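Local atomic coordinates of protein adenylyltransferase (Bartonella henselae str. Houston-1, PDB entry 5NH2), a protein that transfers AMP from ATP onto tyrosine or threonine residues of host target proteins, an adenylylation that serves bacterial virulence. Residues N127-T132 and A169-H174; L176-I181 and E207-P212; E184-A189 and Q203-D208. All coordinates share one frame; numbering follows the deposited sequence.

Contact 1 (N127-T132 and A169-H174); sequences NLQGLT and AKAAGH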
loop_
_atom_site.group_PDB
_atom_site.type_symbol
_atom_site.label_atom_id
_atom_site.label_comp_id
_atom_site.label_asym_id
_atom_site.label_seq_id
_atom_site.Cartn_x
_atom_site.Cartn_y
_atom_site.Cartn_z
ATOM N N ASN A 127 7.966 9.877 17.374
ATOM C CA ASN A 127 7.030 9.491 16.336
ATOM C C ASN A 127 7.270 10.257 15.044
ATOM O O ASN A 127 6.361 10.370 14.213
ATOM C CB ASN A 127 5.595 9.660 16.844
ATOM C CG ASN A 127 5.328 8.783 18.040
ATOM O OD1 ASN A 127 5.523 7.547 17.998
ATOM N ND2 ASN A 127 4.926 9.406 19.136
ATOM N N LEU A 128 8.509 10.736 14.866
ATOM C CA LEU A 128 8.952 11.450 13.664
ATOM C C LEU A 128 8.206 12.767 13.486
ATOM O O LEU A 128 8.020 13.231 12.361
ATOM C CB LEU A 128 8.805 10.601 12.388
ATOM C CG LEU A 128 9.518 9.252 12.345
ATOM C CD1 LEU A 128 9.564 8.744 10.907
ATOM C CD2 LEU A 128 10.928 9.372 12.936
ATOM N N GLN A 129 7.757 13.371 14.578
ATOM C CA GLN A 129 7.023 14.622 14.475
ATOM C C GLN A 129 7.986 15.820 14.468
ATOM O O GLN A 129 9.199 15.691 14.699
ATOM C CB GLN A 129 5.998 14.706 15.619
ATOM C CG GLN A 129 4.728 13.845 15.335
ATOM C CD GLN A 129 3.953 13.354 16.567
ATOM O OE1 GLN A 129 4.007 13.943 17.637
ATOM N NE2 GLN A 129 3.238 12.245 16.402
ATOM N N GLY A 130 7.423 17.003 14.224
ATOM C CA GLY A 130 8.211 18.224 14.173
ATOM C C GLY A 130 9.367 18.181 13.198
ATOM O O GLY A 130 10.424 18.764 13.469
ATOM N N LEU A 131 9.208 17.481 12.082
ATOM C CA LEU A 131 10.214 17.388 11.037
ATOM C C LEU A 131 9.638 18.004 9.772
ATOM O O LEU A 131 8.417 18.034 9.590
ATOM C CB LEU A 131 10.620 15.920 10.771
ATOM C CG LEU A 131 11.248 15.215 11.967
ATOM C CD1 LEU A 131 11.577 13.695 11.775
ATOM C CD2 LEU A 131 12.489 16.038 12.443
ATOM N N THR A 132 10.518 18.461 8.879
ATOM C CA THR A 132 10.078 18.788 7.521
ATOM C C THR A 132 9.729 17.504 6.761
ATOM O O THR A 132 9.994 16.395 7.225
ATOM C CB THR A 132 11.177 19.507 6.740
ATOM O OG1 THR A 132 12.292 18.614 6.573
ATOM C CG2 THR A 132 11.616 20.753 7.432
ATOM N N ALA A 169 2.608 9.073 8.950
ATOM C CA ALA A 169 2.825 10.355 8.263
ATOM C C ALA A 169 1.752 11.370 8.618
ATOM O O ALA A 169 2.034 12.567 8.762
ATOM C CB ALA A 169 2.845 10.162 6.747
ATOM N N LYS A 170 0.491 10.925 8.696
ATOM C CA LYS A 170 -0.578 11.868 8.997
ATOM C C LYS A 170 -0.370 12.496 10.361
ATOM O O LYS A 170 -0.595 13.699 10.536
ATOM C CB LYS A 170 -1.943 11.180 8.928
ATOM C CG LYS A 170 -3.110 12.115 8.727
ATOM C CD LYS A 170 -4.411 11.307 8.543
ATOM C CE LYS A 170 -4.238 10.096 7.585
ATOM N NZ LYS A 170 -5.441 9.194 7.467
ATOM N N ALA A 171 0.082 11.708 11.343
ATOM C CA ALA A 171 0.219 12.293 12.679
ATOM C C ALA A 171 1.444 13.200 12.766
ATOM O O ALA A 171 1.456 14.147 13.562
ATOM C CB ALA A 171 0.252 11.208 13.766
ATOM N N ALA A 172 2.450 12.971 11.927
ATOM C CA ALA A 172 3.622 13.839 11.872
ATOM C C ALA A 172 3.411 15.054 10.979
ATOM O O ALA A 172 4.332 15.859 10.826
ATOM C CB ALA A 172 4.841 13.058 11.388
ATOM N N GLY A 173 2.231 15.202 10.387
ATOM C CA GLY A 173 1.929 16.360 9.578
ATOM C C GLY A 173 2.304 16.249 8.118
ATOM O O GLY A 173 2.487 17.287 7.462
ATOM N N HIS A 174 2.433 15.037 7.587
ATOM C CA HIS A 174 2.776 14.818 6.180
ATOM C C HIS A 174 1.825 13.771 5.623
ATOM O O HIS A 174 0.823 13.432 6.264
ATOM C CB HIS A 174 4.240 14.385 6.017
ATOM C CG HIS A 174 5.191 15.261 6.765
ATOM N ND1 HIS A 174 5.469 16.553 6.375
ATOM C CD2 HIS A 174 5.867 15.061 7.921
ATOM C CE1 HIS A 174 6.290 17.107 7.252
ATOM N NE2 HIS A 174 6.552 16.222 8.198
HETATM O O HOH W 1 7.001 15.558 10.958
HETATM O O HOH W 2 5.760 18.954 10.483
#
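The imidazole of His174 meets Leu131 at its edge: the carbonyl O of Leu131 lies in the ring plane and accepts a hydrogen bond from His174 NE2 at 2.9 Å. The bond is bent, 133° at the hydrogen, and reaches the oxygen from above the carbonyl plane. Obliquely to the ring, His174 CE1 comes to 3.5 Å from the backbone C of Thr132. Phe136 of helix 133-150 meets the His174 ring with its plane turned by about 35°. CG of His174 sits beside the backbone N (chi1 -49°), an arrangement that carries the ring over to the loop.

Next to this bond the two backbones are joined by water. One molecule accepts from Leu131 N, lies within hydrogen-bonding distance of both Leu128 O and Ala172 O, and is 2.9 Å from His174 NE2; a second donates to Leu131 O at 3.0 Å and only weakly to Ala172 O. Between the segments, Ala172 packs against the loop, its CB 3.3 Å from Leu128 O. The extended side chain of Gln129 runs alongside the helix end, with CG 3.6 Å from Ala172 CA and NE2 4.1 Å from Ala171 CB.

Gly173, with positive phi, makes the turn that places His174 here. Gly173 N bonds back to Lys170 O and His174 N to Ala169 O at 2.8 Å. A Schellman motif thus closes helix 157-171 of the Fic fold and sets His174, at the protein surface, against the loop between helices 109-124 and 133-150.

Contact 2 (L176-I181 and E207-P212); sequences LNFSLI and EDISNP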
loop_
_atom_site.group_PDB
_atom_site.type_symbol
_atom_site.label_atom_id
_atom_site.label_comp_id
_atom_site.label_asym_id
_atom_site.label_seq_id
_atom_site.Cartn_x
_atom_site.Cartn_y
_atom_site.Cartn_z
ATOM N N LEU A 176 1.625 10.101 2.877
ATOM C CA LEU A 176 2.203 9.084 2.009
ATOM C C LEU A 176 1.031 8.482 1.243
ATOM O O LEU A 176 0.176 7.808 1.834
ATOM C CB LEU A 176 2.953 8.018 2.838
ATOM C CG LEU A 176 4.250 8.538 3.443
ATOM C CD1 LEU A 176 4.935 7.509 4.384
ATOM C CD2 LEU A 176 5.257 8.984 2.351
ATOM N N ASN A 177 0.974 8.692 -0.067
ATOM C CA ASN A 177 -0.218 8.256 -0.795
ATOM C C ASN A 177 0.142 7.030 -1.626
ATOM O O ASN A 177 0.501 7.148 -2.805
ATOM C CB ASN A 177 -0.783 9.392 -1.657
ATOM C CG ASN A 177 -2.202 9.103 -2.124
ATOM O OD1 ASN A 177 -2.589 7.925 -2.266
ATOM N ND2 ASN A 177 -2.982 10.154 -2.365
ATOM N N PHE A 178 -0.111 5.849 -1.044
ATOM C CA PHE A 178 0.353 4.599 -1.621
ATOM C C PHE A 178 -0.520 4.157 -2.771
ATOM O O PHE A 178 -0.084 3.348 -3.603
ATOM C CB PHE A 178 0.417 3.497 -0.557
ATOM C CG PHE A 178 1.663 3.548 0.269
ATOM C CD1 PHE A 178 2.885 3.122 -0.267
ATOM C CD2 PHE A 178 1.627 4.029 1.558
ATOM C CE1 PHE A 178 4.042 3.147 0.474
ATOM C CE2 PHE A 178 2.792 4.092 2.307
ATOM C CZ PHE A 178 4.008 3.647 1.766
ATOM N N SER A 179 -1.730 4.701 -2.857
ATOM C CA SER A 179 -2.583 4.346 -3.969
ATOM C C SER A 179 -2.037 4.866 -5.290
ATOM O O SER A 179 -2.573 4.522 -6.348
ATOM C CB SER A 179 -4.013 4.844 -3.691
ATOM O OG SER A 179 -4.161 6.172 -4.124
ATOM N N LEU A 180 -0.990 5.679 -5.269
ATOM C CA LEU A 180 -0.414 6.191 -6.504
ATOM C C LEU A 180 0.739 5.324 -7.005
ATOM O O LEU A 180 1.331 5.650 -8.052
ATOM C CB LEU A 180 0.060 7.633 -6.307
ATOM C CG LEU A 180 -1.020 8.591 -5.794
ATOM C CD1 LEU A 180 -0.515 10.030 -5.892
ATOM C CD2 LEU A 180 -2.345 8.451 -6.537
ATOM N N ILE A 181 1.041 4.234 -6.287
ATOM C CA ILE A 181 2.205 3.365 -6.537
ATOM C C ILE A 181 1.706 2.061 -7.134
ATOM O O ILE A 181 0.889 1.390 -6.503
ATOM C CB ILE A 181 2.965 3.071 -5.232
ATOM C CG1 ILE A 181 3.609 4.352 -4.697
ATOM C CG2 ILE A 181 3.987 1.906 -5.418
ATOM C CD1 ILE A 181 4.416 5.068 -5.741
ATOM N N GLU A 207 9.126 10.336 -2.381
ATOM C CA GLU A 207 8.996 11.727 -2.834
ATOM C C GLU A 207 7.727 11.939 -3.691
ATOM O O GLU A 207 6.967 12.892 -3.462
ATOM C CB GLU A 207 10.257 12.157 -3.594
ATOM C CG GLU A 207 10.063 13.386 -4.497
ATOM C CD GLU A 207 10.060 14.728 -3.750
ATOM O OE1 GLU A 207 10.342 14.781 -2.510
ATOM O OE2 GLU A 207 9.746 15.748 -4.425
ATOM N N ASP A 208 7.480 11.052 -4.660
ATOM C CA ASP A 208 6.329 11.197 -5.552
ATOM C C ASP A 208 4.993 11.191 -4.804
ATOM O O ASP A 208 4.030 11.840 -5.248
ATOM C CB ASP A 208 6.347 10.069 -6.597
ATOM C CG ASP A 208 7.354 10.324 -7.697
ATOM O OD1 ASP A 208 8.061 11.363 -7.625
ATOM O OD2 ASP A 208 7.451 9.499 -8.629
ATOM N N ILE A 209 4.890 10.416 -3.715
ATOM C CA ILE A 209 3.618 10.239 -2.999
ATOM C C ILE A 209 3.505 11.110 -1.734
ATOM O O ILE A 209 2.543 10.952 -0.967
ATOM C CB ILE A 209 3.383 8.767 -2.675
ATOM C CG1 ILE A 209 4.368 8.347 -1.583
ATOM C CG2 ILE A 209 3.628 7.941 -3.938
ATOM C CD1 ILE A 209 4.110 6.935 -1.100
ATOM N N SER A 210 4.479 11.988 -1.478
ATOM C CA SER A 210 4.450 12.964 -0.379
ATOM C C SER A 210 4.409 14.404 -0.887
ATOM O O SER A 210 3.813 15.264 -0.237
ATOM C CB SER A 210 5.621 12.784 0.607
ATOM O OG SER A 210 6.868 12.902 -0.041
ATOM N N ASN A 211 5.223 14.737 -1.882
ATOM C CA ASN A 211 5.173 16.054 -2.494
ATOM C C ASN A 211 3.785 16.361 -3.062
ATOM O O ASN A 211 3.333 15.683 -4.006
ATOM C CB ASN A 211 6.234 16.159 -3.590
ATOM C CG ASN A 211 6.527 17.609 -3.974
ATOM O OD1 ASN A 211 5.609 18.405 -4.139
ATOM N ND2 ASN A 211 7.810 17.955 -4.089
ATOM N N PRO A 212 3.098 17.389 -2.542
ATOM C CA PRO A 212 1.757 17.756 -3.060
ATOM C C PRO A 212 1.709 18.040 -4.555
ATOM O O PRO A 212 0.788 17.568 -5.250
ATOM C CB PRO A 212 1.410 19.021 -2.261
ATOM C CG PRO A 212 2.232 18.911 -0.976
ATOM C CD PRO A 212 3.497 18.156 -1.346
#
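Ile209 packs its side chain among Leu176, Phe178, Leu180 and Ile181 and against the backbone of Asn177. Its CG1 stands between the backbone N and the carbonyl carbon (chi1 71°), and the chain then runs out straight, so that CD1 lies over one face of the Phe178 ring in a CH-pi contact, 4.2 Å from the centroid and 14° off the normal. The other branch, CG2, meets Ile181, whose side chain crosses that of Ile209 at about a right angle; Ile181 CD1 approaches Ile209 CG2 to 3.5 Å. Leu176 CD2 packs 4.1 Å from Ile209 CG1.

The residues meet where the chain leaves helix 200-208 of the Fic domain and the loop from helix 157-171 makes a short 3-10 turn at 178-180. Phe178 also packs on Glu166 of helix 157-171, and its side chain is about 4 Å from that of Arg162, which by similarity binds ATP.

The backbones are tied by Asn177 N, which donates to Ile209 O at 2.9 Å. Asn177 CG is anti to N (chi1 -165°), turning OD1 back to accept from Ser179 OG at 3.0 Å. Beside Leu176 CD2, Ser210 packs through CB, while its OG bonds Phe206 O, Arg133 and Asn137.

Contact 3 (E184-A189 and Q203-D208); sequences ERMMVA and QHLFED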
loop_
_atom_site.group_PDB
_atom_site.type_symbol
_atom_site.label_atom_id
_atom_site.label_comp_id
_atom_site.label_asym_id
_atom_site.label_seq_id
_atom_site.Cartn_x
_atom_site.Cartn_y
_atom_site.Cartn_z
ATOM N N GLU A 184 4.309 -3.082 -9.776
ATOM C CA GLU A 184 5.630 -3.105 -10.390
ATOM C C GLU A 184 6.624 -2.184 -9.673
ATOM O O GLU A 184 7.748 -2.603 -9.341
ATOM C CB GLU A 184 5.493 -2.707 -11.862
ATOM C CG GLU A 184 6.825 -2.594 -12.608
ATOM C CD GLU A 184 7.512 -3.956 -12.799
ATOM O OE1 GLU A 184 6.887 -5.022 -12.548
ATOM O OE2 GLU A 184 8.692 -3.950 -13.214
ATOM N N ARG A 185 6.252 -0.908 -9.479
ATOM C CA ARG A 185 7.195 0.059 -8.904
ATOM C C ARG A 185 7.548 -0.317 -7.464
ATOM O O ARG A 185 8.728 -0.285 -7.087
ATOM C CB ARG A 185 6.629 1.486 -8.975
ATOM C CG ARG A 185 7.545 2.555 -8.304
ATOM C CD ARG A 185 6.939 3.975 -8.275
ATOM N NE ARG A 185 7.982 4.986 -8.075
ATOM C CZ ARG A 185 7.799 6.315 -8.036
ATOM N NH1 ARG A 185 6.584 6.865 -8.155
ATOM N NH2 ARG A 185 8.850 7.112 -7.853
ATOM N N MET A 186 6.542 -0.768 -6.679
ATOM C CA MET A 186 6.776 -1.242 -5.311
ATOM C C MET A 186 7.840 -2.338 -5.285
ATOM O O MET A 186 8.763 -2.305 -4.452
ATOM C CB MET A 186 5.457 -1.756 -4.681
ATOM C CG MET A 186 5.532 -2.015 -3.134
ATOM S SD MET A 186 5.895 -0.454 -2.195
ATOM C CE MET A 186 7.594 -0.717 -1.723
ATOM N N MET A 187 7.737 -3.308 -6.213
ATOM C CA MET A 187 8.691 -4.407 -6.195
ATOM C C MET A 187 10.091 -3.944 -6.641
ATOM O O MET A 187 11.105 -4.346 -6.041
ATOM C CB MET A 187 8.187 -5.575 -7.058
ATOM C CG MET A 187 9.380 -6.475 -7.582
ATOM S SD MET A 187 9.028 -7.436 -9.057
ATOM C CE MET A 187 9.038 -6.323 -10.459
ATOM N N VAL A 188 10.172 -3.083 -7.670
ATOM C CA VAL A 188 11.474 -2.536 -8.077
ATOM C C VAL A 188 12.164 -1.848 -6.884
ATOM O O VAL A 188 13.356 -2.070 -6.620
ATOM C CB VAL A 188 11.298 -1.551 -9.265
ATOM C CG1 VAL A 188 12.575 -0.785 -9.530
ATOM C CG2 VAL A 188 10.844 -2.232 -10.580
ATOM N N ALA A 189 11.428 -0.980 -6.167
ATOM C CA ALA A 189 12.002 -0.226 -5.037
ATOM C C ALA A 189 12.489 -1.170 -3.937
ATOM O O ALA A 189 13.628 -1.054 -3.466
ATOM C CB ALA A 189 10.980 0.797 -4.467
ATOM N N GLN A 203 13.610 6.178 -2.069
ATOM C CA GLN A 203 13.531 7.621 -1.825
ATOM C C GLN A 203 12.670 8.346 -2.886
ATOM O O GLN A 203 11.897 9.254 -2.553
ATOM C CB GLN A 203 14.961 8.220 -1.774
ATOM C CG GLN A 203 15.850 7.775 -0.582
ATOM C CD GLN A 203 17.375 7.901 -0.879
ATOM O OE1 GLN A 203 17.766 8.167 -2.012
ATOM N NE2 GLN A 203 18.225 7.714 0.149
ATOM N N HIS A 204 12.798 7.964 -4.169
ATOM C CA HIS A 204 12.014 8.569 -5.252
ATOM C C HIS A 204 10.526 8.212 -5.125
ATOM O O HIS A 204 9.642 9.090 -5.255
ATOM C CB HIS A 204 12.600 8.119 -6.597
ATOM C CG HIS A 204 11.899 8.673 -7.802
ATOM N ND1 HIS A 204 12.042 8.127 -9.064
ATOM C CD2 HIS A 204 11.059 9.731 -7.947
ATOM C CE1 HIS A 204 11.312 8.813 -9.931
ATOM N NE2 HIS A 204 10.701 9.788 -9.277
ATOM N N LEU A 205 10.247 6.941 -4.784
ATOM C CA LEU A 205 8.902 6.511 -4.424
ATOM C C LEU A 205 8.286 7.416 -3.347
ATOM O O LEU A 205 7.206 7.986 -3.565
ATOM C CB LEU A 205 8.932 5.046 -3.962
ATOM C CG LEU A 205 7.581 4.311 -3.826
ATOM C CD1 LEU A 205 7.768 2.818 -4.014
ATOM C CD2 LEU A 205 6.946 4.537 -2.510
ATOM N N PHE A 206 8.943 7.537 -2.165
ATOM C CA PHE A 206 8.401 8.365 -1.064
ATOM C C PHE A 206 8.247 9.838 -1.478
ATOM O O PHE A 206 7.326 10.525 -1.000
ATOM C CB PHE A 206 9.287 8.280 0.206
ATOM C CG PHE A 206 8.942 7.113 1.166
ATOM C CD1 PHE A 206 8.989 5.762 0.736
ATOM C CD2 PHE A 206 8.647 7.366 2.510
ATOM C CE1 PHE A 206 8.703 4.713 1.620
ATOM C CE2 PHE A 206 8.334 6.319 3.422
ATOM C CZ PHE A 206 8.354 5.005 2.981
ATOM N N GLU A 207 9.126 10.336 -2.381
ATOM C CA GLU A 207 8.996 11.727 -2.834
ATOM C C GLU A 207 7.727 11.939 -3.691
ATOM O O GLU A 207 6.967 12.892 -3.462
ATOM C CB GLU A 207 10.257 12.157 -3.594
ATOM C CG GLU A 207 10.063 13.386 -4.497
ATOM C CD GLU A 207 10.060 14.728 -3.750
ATOM O OE1 GLU A 207 10.342 14.781 -2.510
ATOM O OE2 GLU A 207 9.746 15.748 -4.425
ATOM N N ASP A 208 7.480 11.052 -4.660
ATOM C CA ASP A 208 6.329 11.197 -5.552
ATOM C C ASP A 208 4.993 11.191 -4.804
ATOM O O ASP A 208 4.030 11.840 -5.248
ATOM C CB ASP A 208 6.347 10.069 -6.597
ATOM C CG ASP A 208 7.354 10.324 -7.697
ATOM O OD1 ASP A 208 8.061 11.363 -7.625
ATOM O OD2 ASP A 208 7.451 9.499 -8.629
#
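Helices 183-196 and 200-208, consecutive in the Fic domain, pack here as a helical hairpin, joined through Arg185, His204, Leu205 and Asp208. The axes of the two short segments approach to 10.5 Å at their closest, with 140° between their N-to-C directions. Arg185 spans the gap with its chain extended from CG to NE, CG anti to the backbone N (chi1 177°), and its guanidinium arrives end-on at Asp208. Arg185 NH1 and NH2 form a salt bridge with one oxygen, Asp208 OD2, at 2.8 and 2.9 Å. OD2 lies near the guanidinium plane, but the carboxylate is turned 63° to it, so NH1 uses the anti side of OD2 whereas NH2 comes from above the carboxylate.

Arg185 NH2 also sits over the centre of the His204 imidazole, 3.3 Å above its plane, and CA of Leu205 covers one guanidinium face near the rim. These neighbours probably restrict the rotation of the buried guanidinium.

The ATP-binding loop of the Fic motif, residues Glu155 to Arg159, lies nearby: the Met186 side chain is about 8 Å from Gly158. On the core side, Leu205 CD1 packs 3.8 Å from Ala189 CB, and Met186, bent at chi2 and chi3, brings its SD to 4.2 Å from Leu205 CD1. Beyond the helices, the backbone N of Val239 donates to Asp208 OD2 and its carbonyl bonds His204 NE2, fastening helix 200-208 to strand 237-239.

Contact 1 closes before the other two open, whereas contacts 2 and 3 end on the same helix of the Fic domain. Contacts 2 and 3 are centred 9 Å apart, share Glu207 and Asp208 on helix 200-208, and touch directly: Leu176 CD1 lies 3.7 Å from Phe206 CE2, and Ile181 CD1 3.8 Å from Leu205 CG. Contact 1 is more peripheral, centred 15 Å from contact 2, but Ala169 CB meets Leu176 CG at 3.9 Å. From contact 3 its centre is 20 Å away. The side chains of Phe178 and Met186 come within about 4 and 5 Å of that of Arg162, which by similarity binds ATP; Met186 lies about 12 Å from the magnesium ion. Contact 1 lies away from that site.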